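Local coordinates for protein PLP-Dependent L-Arginine Hydroxylase MppP (PDB 6C9B) that oxidises L-arginine with the help of pyridoxal phosphate, acting as an oxidase rather than an oxygenase and giving 4-hydroxy-2-ketoarginine and 2-ketoarginine, at residues 69-78 against 192-203. Numbering follows the deposited sequence.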
ATOM      1  N   PHE B  69      10.406   1.219 -18.104  1.00 21.54           N
ATOM      2  CA  PHE B  69      11.802   0.778 -18.140  1.00 21.08           C
ATOM      3  C   PHE B  69      12.524   1.302 -19.378  1.00 25.47           C
ATOM      4  O   PHE B  69      13.663   1.762 -19.286  1.00 23.11           O
ATOM      5  CB  PHE B  69      11.869  -0.743 -18.098  1.00 22.00           C
ATOM      6  CG  PHE B  69      11.570  -1.323 -16.746  1.00 21.02           C
ATOM      7  CD1 PHE B  69      12.523  -1.300 -15.749  1.00 25.66           C
ATOM      8  CD2 PHE B  69      10.362  -1.948 -16.499  1.00 24.72           C
ATOM      9  CE1 PHE B  69      12.260  -1.851 -14.519  1.00 25.96           C
ATOM     10  CE2 PHE B  69      10.094  -2.502 -15.266  1.00 24.97           C
ATOM     11  CZ  PHE B  69      11.059  -2.451 -14.275  1.00 25.29           C
ATOM     12  N   THR B  70      11.887   1.230 -20.552  1.00 25.27           N
ATOM     13  CA  THR B  70      12.569   1.676 -21.767  1.00 25.33           C
ATOM     14  C   THR B  70      12.767   3.185 -21.759  1.00 25.95           C
ATOM     15  O   THR B  70      13.811   3.682 -22.203  1.00 24.63           O
ATOM     16  CB  THR B  70      11.792   1.244 -23.017  1.00 29.29           C
ATOM     17  OG1 THR B  70      10.517   1.877 -23.042  1.00 42.46           O
ATOM     18  CG2 THR B  70      11.606  -0.243 -23.031  1.00 27.86           C
ATOM     19  N   LEU B  71      11.780   3.933 -21.255  1.00 23.49           N
ATOM     20  CA  LEU B  71      11.924   5.379 -21.131  1.00 23.35           C
ATOM     21  C   LEU B  71      13.216   5.749 -20.442  1.00 26.80           C
ATOM     22  O   LEU B  71      13.878   6.727 -20.822  1.00 24.87           O
ATOM     23  CB  LEU B  71      10.754   5.957 -20.334  1.00 23.51           C
ATOM     24  CG  LEU B  71      10.856   7.423 -19.893  1.00 25.04           C
ATOM     25  CD1 LEU B  71      10.652   8.321 -21.085  1.00 24.80           C
ATOM     26  CD2 LEU B  71       9.839   7.766 -18.825  1.00 23.55           C
ATOM     27  N   LEU B  72      13.586   4.987 -19.414  1.00 22.08           N
ATOM     28  CA  LEU B  72      14.711   5.348 -18.564  1.00 24.16           C
ATOM     29  C   LEU B  72      15.948   4.484 -18.824  1.00 22.55           C
ATOM     30  O   LEU B  72      16.857   4.444 -17.986  1.00 24.34           O
ATOM     31  CB  LEU B  72      14.282   5.289 -17.095  1.00 22.84           C
ATOM     32  CG  LEU B  72      13.118   6.232 -16.721  1.00 22.16           C
ATOM     33  CD1 LEU B  72      12.818   6.127 -15.225  1.00 23.48           C
ATOM     34  CD2 LEU B  72      13.407   7.693 -17.088  1.00 22.83           C
ATOM     35  N   GLY B  73      16.023   3.830 -19.987  1.00 21.75           N
ATOM     36  CA  GLY B  73      17.248   3.206 -20.440  1.00 22.22           C
ATOM     37  C   GLY B  73      17.451   1.807 -19.920  1.00 24.23           C
ATOM     38  O   GLY B  73      18.530   1.233 -20.124  1.00 23.84           O
ATOM     39  N   GLN B  74      16.456   1.245 -19.253  1.00 22.65           N
ATOM     40  CA  GLN B  74      16.614  -0.026 -18.553  1.00 19.78           C
ATOM     41  C   GLN B  74      16.146  -1.177 -19.435  1.00 25.00           C
ATOM     42  O   GLN B  74      15.252  -1.951 -19.080  1.00 26.72           O
ATOM     43  CB  GLN B  74      15.855   0.010 -17.231  1.00 22.87           C
ATOM     44  CG  GLN B  74      16.230   1.160 -16.332  1.00 18.07           C
ATOM     45  CD  GLN B  74      17.729   1.291 -16.166  1.00 22.48           C
ATOM     46  OE1 GLN B  74      18.384   0.422 -15.590  1.00 23.93           O
ATOM     47  NE2 GLN B  74      18.282   2.348 -16.699  1.00 20.45           N
ATOM     48  N   HIS B  75      16.811  -1.296 -20.590  1.00 26.44           N
ATOM     49  CA  HIS B  75      16.357  -2.212 -21.636  1.00 28.58           C
ATOM     50  C   HIS B  75      16.480  -3.677 -21.240  1.00 28.13           C
ATOM     51  O   HIS B  75      15.695  -4.501 -21.715  1.00 31.10           O
ATOM     52  CB  HIS B  75      17.147  -1.955 -22.919  1.00 35.84           C
ATOM     53  CG  HIS B  75      17.122  -0.525 -23.350  1.00 34.26           C
ATOM     54  ND1 HIS B  75      15.973   0.099 -23.785  1.00 36.50           N
ATOM     55  CD2 HIS B  75      18.096   0.414 -23.371  1.00 35.21           C
ATOM     56  CE1 HIS B  75      16.245   1.361 -24.068  1.00 38.31           C
ATOM     57  NE2 HIS B  75      17.527   1.577 -23.829  1.00 34.80           N
ATOM     58  N   GLY B  76      17.444  -4.023 -20.385  1.00 27.30           N
ATOM     59  CA  GLY B  76      17.640  -5.392 -19.951  1.00 28.85           C
ATOM     60  C   GLY B  76      16.777  -5.865 -18.798  1.00 29.47           C
ATOM     61  O   GLY B  76      17.022  -6.955 -18.263  1.00 25.80           O
ATOM     62  N   TYR B  77      15.756  -5.105 -18.397  1.00 25.42           N
ATOM     63  CA  TYR B  77      14.884  -5.558 -17.329  1.00 24.73           C
ATOM     64  C   TYR B  77      14.269  -6.908 -17.705  1.00 24.90           C
ATOM     65  O   TYR B  77      14.052  -7.202 -18.890  1.00 28.72           O
ATOM     66  CB  TYR B  77      13.788  -4.526 -17.027  1.00 24.73           C
ATOM     67  CG  TYR B  77      12.599  -4.565 -17.953  1.00 20.42           C
ATOM     68  CD1 TYR B  77      12.644  -3.962 -19.203  1.00 28.10           C
ATOM     69  CD2 TYR B  77      11.421  -5.206 -17.576  1.00 28.87           C
ATOM     70  CE1 TYR B  77      11.546  -4.009 -20.064  1.00 28.28           C
ATOM     71  CE2 TYR B  77      10.332  -5.259 -18.434  1.00 26.59           C
ATOM     72  CZ  TYR B  77      10.398  -4.654 -19.662  1.00 26.49           C
ATOM     73  OH  TYR B  77       9.309  -4.701 -20.515  1.00 29.93           O
ATOM     74  N   PRO B  78      14.017  -7.766 -16.721  1.00 24.64           N
ATOM     75  CA  PRO B  78      13.395  -9.065 -17.005  1.00 28.09           C
ATOM     76  C   PRO B  78      11.919  -8.907 -17.309  1.00 33.01           C
ATOM     77  O   PRO B  78      11.126  -8.549 -16.428  1.00 28.41           O
ATOM     78  CB  PRO B  78      13.624  -9.845 -15.714  1.00 26.45           C
ATOM     79  CG  PRO B  78      13.593  -8.738 -14.651  1.00 25.45           C
ATOM     80  CD  PRO B  78      14.270  -7.578 -15.274  1.00 28.85           C
ATOM     81  N   ARG B 192      15.353   7.817 -10.366  1.00 19.86           N
ATOM     82  CA  ARG B 192      16.011   7.504 -11.632  1.00 21.21           C
ATOM     83  C   ARG B 192      15.638   8.496 -12.730  1.00 20.43           C
ATOM     84  O   ARG B 192      16.504   8.984 -13.460  1.00 20.83           O
ATOM     85  CB  ARG B 192      15.657   6.086 -12.081  1.00 20.44           C
ATOM     86  CG  ARG B 192      16.430   5.667 -13.330  1.00 21.78           C
ATOM     87  CD  ARG B 192      15.880   4.396 -13.946  1.00 20.30           C
ATOM     88  NE  ARG B 192      16.070   3.183 -13.145  1.00 18.85           N
ATOM     89  CZ  ARG B 192      17.219   2.532 -13.004  1.00 21.86           C
ATOM     90  NH1 ARG B 192      17.228   1.395 -12.327  1.00 22.26           N
ATOM     91  NH2 ARG B 192      18.359   3.007 -13.501  1.00 22.34           N
ATOM     92  N   GLY B 193      14.345   8.784 -12.885  1.00 18.69           N
ATOM     93  CA  GLY B 193      13.918   9.574 -14.031  1.00 19.34           C
ATOM     94  C   GLY B 193      14.450  10.996 -14.066  1.00 22.39           C
ATOM     95  O   GLY B 193      14.489  11.605 -15.146  1.00 24.05           O
ATOM     96  N   PHE B 194      14.901  11.525 -12.932  1.00 19.38           N
ATOM     97  CA  PHE B 194      15.375  12.901 -12.896  1.00 19.79           C
ATOM     98  C   PHE B 194      16.781  13.107 -13.453  1.00 24.59           C
ATOM     99  O   PHE B 194      17.105  14.234 -13.856  1.00 23.68           O
ATOM    100  CB  PHE B 194      15.344  13.449 -11.472  1.00 19.54           C
ATOM    101  CG  PHE B 194      13.970  13.649 -10.957  1.00 19.82           C
ATOM    102  CD1 PHE B 194      13.141  14.628 -11.490  1.00 23.59           C
ATOM    103  CD2 PHE B 194      13.480  12.827  -9.972  1.00 23.25           C
ATOM    104  CE1 PHE B 194      11.857  14.774 -11.019  1.00 25.12           C
ATOM    105  CE2 PHE B 194      12.187  12.985  -9.505  1.00 24.66           C
ATOM    106  CZ  PHE B 194      11.398  13.945 -10.021  1.00 21.44           C
ATOM    107  N   ASP B 195      17.635  12.087 -13.480  1.00 22.18           N
ATOM    108  CA  ASP B 195      19.048  12.291 -13.787  1.00 20.79           C
ATOM    109  C   ASP B 195      19.494  11.289 -14.848  1.00 25.35           C
ATOM    110  O   ASP B 195      19.522  10.082 -14.592  1.00 22.92           O
ATOM    111  CB  ASP B 195      19.882  12.158 -12.511  1.00 21.89           C
ATOM    112  CG  ASP B 195      21.282  12.713 -12.671  1.00 25.56           C
ATOM    113  OD1 ASP B 195      21.812  12.681 -13.807  1.00 31.68           O
ATOM    114  OD2 ASP B 195      21.829  13.196 -11.656  1.00 28.85           O
ATOM    115  N   ALA B 196      19.838  11.803 -16.035  1.00 27.42           N
ATOM    116  CA  ALA B 196      20.271  10.965 -17.149  1.00 25.59           C
ATOM    117  C   ALA B 196      21.517  10.158 -16.814  1.00 23.88           C
ATOM    118  O   ALA B 196      21.774   9.129 -17.454  1.00 25.92           O
ATOM    119  CB  ALA B 196      20.532  11.844 -18.377  1.00 29.03           C
ATOM    120  N   ALA B 197      22.287  10.588 -15.814  1.00 24.52           N
ATOM    121  CA  ALA B 197      23.436   9.801 -15.377  1.00 25.73           C
ATOM    122  C   ALA B 197      23.007   8.453 -14.807  1.00 22.40           C
ATOM    123  O   ALA B 197      23.832   7.537 -14.712  1.00 23.37           O
ATOM    124  CB  ALA B 197      24.241  10.568 -14.325  1.00 26.82           C
ATOM    125  N   ALA B 198      21.744   8.313 -14.421  1.00 20.72           N
ATOM    126  CA  ALA B 198      21.221   7.055 -13.919  1.00 19.68           C
ATOM    127  C   ALA B 198      20.487   6.259 -14.982  1.00 22.97           C
ATOM    128  O   ALA B 198      19.779   5.306 -14.635  1.00 22.25           O
ATOM    129  CB  ALA B 198      20.283   7.305 -12.730  1.00 22.28           C
ATOM    130  N   HIS B 199      20.615   6.630 -16.262  1.00 22.61           N
ATOM    131  CA  HIS B 199      19.869   5.960 -17.320  1.00 21.67           C
ATOM    132  C   HIS B 199      20.704   4.957 -18.091  1.00 23.05           C
ATOM    133  O   HIS B 199      20.207   4.377 -19.057  1.00 25.75           O
ATOM    134  CB  HIS B 199      19.271   6.977 -18.287  1.00 25.46           C
ATOM    135  CG  HIS B 199      18.265   7.881 -17.644  1.00 24.56           C
ATOM    136  ND1 HIS B 199      17.603   8.876 -18.336  1.00 23.44           N
ATOM    137  CD2 HIS B 199      17.832   7.952 -16.361  1.00 21.42           C
ATOM    138  CE1 HIS B 199      16.814   9.528 -17.496  1.00 22.90           C
ATOM    139  NE2 HIS B 199      16.926   8.978 -16.296  1.00 24.14           N
ATOM    140  N   TYR B 200      21.943   4.706 -17.681  1.00 21.39           N
ATOM    141  CA  TYR B 200      22.623   3.530 -18.188  1.00 27.33           C
ATOM    142  C   TYR B 200      21.897   2.291 -17.676  1.00 29.43           C
ATOM    143  O   TYR B 200      21.196   2.336 -16.663  1.00 25.19           O
ATOM    144  CB  TYR B 200      24.087   3.535 -17.768  1.00 29.02           C
ATOM    145  CG  TYR B 200      24.341   3.347 -16.292  1.00 21.32           C
ATOM    146  CD1 TYR B 200      24.400   2.067 -15.744  1.00 21.03           C
ATOM    147  CD2 TYR B 200      24.547   4.434 -15.444  1.00 24.18           C
ATOM    148  CE1 TYR B 200      24.667   1.876 -14.400  1.00 20.69           C
ATOM    149  CE2 TYR B 200      24.795   4.248 -14.078  1.00 23.01           C
ATOM    150  CZ  TYR B 200      24.838   2.956 -13.581  1.00 22.33           C
ATOM    151  OH  TYR B 200      25.112   2.714 -12.265  1.00 22.53           O
ATOM    152  N   ASP B 201      22.029   1.187 -18.406  1.00 23.31           N
ATOM    153  CA  ASP B 201      21.214  -0.003 -18.137  1.00 25.64           C
ATOM    154  C   ASP B 201      21.740  -0.712 -16.888  1.00 23.07           C
ATOM    155  O   ASP B 201      22.783  -1.368 -16.922  1.00 24.73           O
ATOM    156  CB  ASP B 201      21.244  -0.929 -19.349  1.00 28.46           C
ATOM    157  CG  ASP B 201      20.252  -2.065 -19.242  1.00 31.46           C
ATOM    158  OD1 ASP B 201      19.844  -2.410 -18.111  1.00 27.18           O
ATOM    159  OD2 ASP B 201      19.852  -2.598 -20.302  1.00 27.52           O
ATOM    160  N   HIS B 202      21.030  -0.562 -15.764  1.00 20.70           N
ATOM    161  CA  HIS B 202      21.457  -1.167 -14.496  1.00 19.70           C
ATOM    162  C   HIS B 202      21.274  -2.673 -14.501  1.00 23.19           C
ATOM    163  O   HIS B 202      22.048  -3.406 -13.871  1.00 22.98           O
ATOM    164  CB  HIS B 202      20.646  -0.587 -13.327  1.00 19.67           C
ATOM    165  CG  HIS B 202      21.000   0.825 -12.973  1.00 19.46           C
ATOM    166  ND1 HIS B 202      21.248   1.795 -13.921  1.00 23.62           N
ATOM    167  CD2 HIS B 202      21.105   1.440 -11.768  1.00 19.87           C
ATOM    168  CE1 HIS B 202      21.535   2.932 -13.316  1.00 23.22           C
ATOM    169  NE2 HIS B 202      21.457   2.748 -12.010  1.00 21.41           N
ATOM    170  N   TYR B 203      20.245  -3.150 -15.185  1.00 20.50           N
ATOM    171  CA  TYR B 203      19.983  -4.582 -15.206  1.00 22.72           C
ATOM    172  C   TYR B 203      21.056  -5.326 -15.981  1.00 24.35           C
ATOM    173  O   TYR B 203      21.435  -6.443 -15.606  1.00 24.88           O
ATOM    174  CB  TYR B 203      18.579  -4.823 -15.764  1.00 21.14           C
ATOM    175  CG  TYR B 203      17.551  -4.210 -14.852  1.00 19.76           C
ATOM    176  CD1 TYR B 203      17.100  -4.904 -13.744  1.00 19.36           C
ATOM    177  CD2 TYR B 203      17.068  -2.911 -15.062  1.00 20.22           C
ATOM    178  CE1 TYR B 203      16.176  -4.347 -12.864  1.00 21.36           C
ATOM    179  CE2 TYR B 203      16.140  -2.349 -14.179  1.00 21.91           C
ATOM    180  CZ  TYR B 203      15.711  -3.090 -13.079  1.00 19.91           C
ATOM    181  OH  TYR B 203      14.814  -2.589 -12.183  1.00 19.56           O
TER
HETATM  182  O   HOH W   1      20.617   2.591 -21.394  1.00 30.17           O
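Where helix 57-71 ends in a Schellman motif, with Gly73 at positive phi as its C-prime residue, the backbone runs close to the approach to helix 202-209, Gln74 and Asp201 having CA atoms 4.6 Å apart. Gln74 carries the contact. Its chain bends at chi2 (-49°), folding the amide back so that OE1 accepts from His202 N (2.8 Å, 160° at the hydrogen) while NE2 gives one N-H to Leu72 O (2.8 Å) and the other to Tyr200 O (2.9 Å), the two acceptors lying close to the Gln74 amide plane. Tyr200 O is gripped twice, Gln74 NE2 and His202 ND1 reaching it from opposite faces of its carbonyl plane. The Arg192 guanidinium stacks on this amide, planes 17° apart, with Gln74 CD 3.2 Å from Arg192 NH2. Arg192 is itself held by Ala198 O through NH2 and by a salt bridge from NH1 to Glu217, which also bonds Tyr203 OH. Leu72 lays its CB and CD1 against Arg192 CD, and its CD2 meets Gly193 CA and the His199 ring. Farther along, Asp201 OD2 receives Gly76 N on its syn side at 2.8 Å, while OD1 caps Ala204 N of the new helix. Over the Tyr203 ring sits Tyr77 CA, a CH-pi contact 4.2 Å from the ring centroid; Phe69 CE1 approaches Tyr203 OH at 3.5 Å, and strand 231-235 packs on Phe69 and Tyr203. A water donates to Gly73 O and His199 O, bridging the two backbones. With three bonds and a stacked guanidinium, the Gln74 amide has its flip state and rotation fixed; one helix end is thereby tied to the start of another within the aminotransferase-type fold, away from the product pocket.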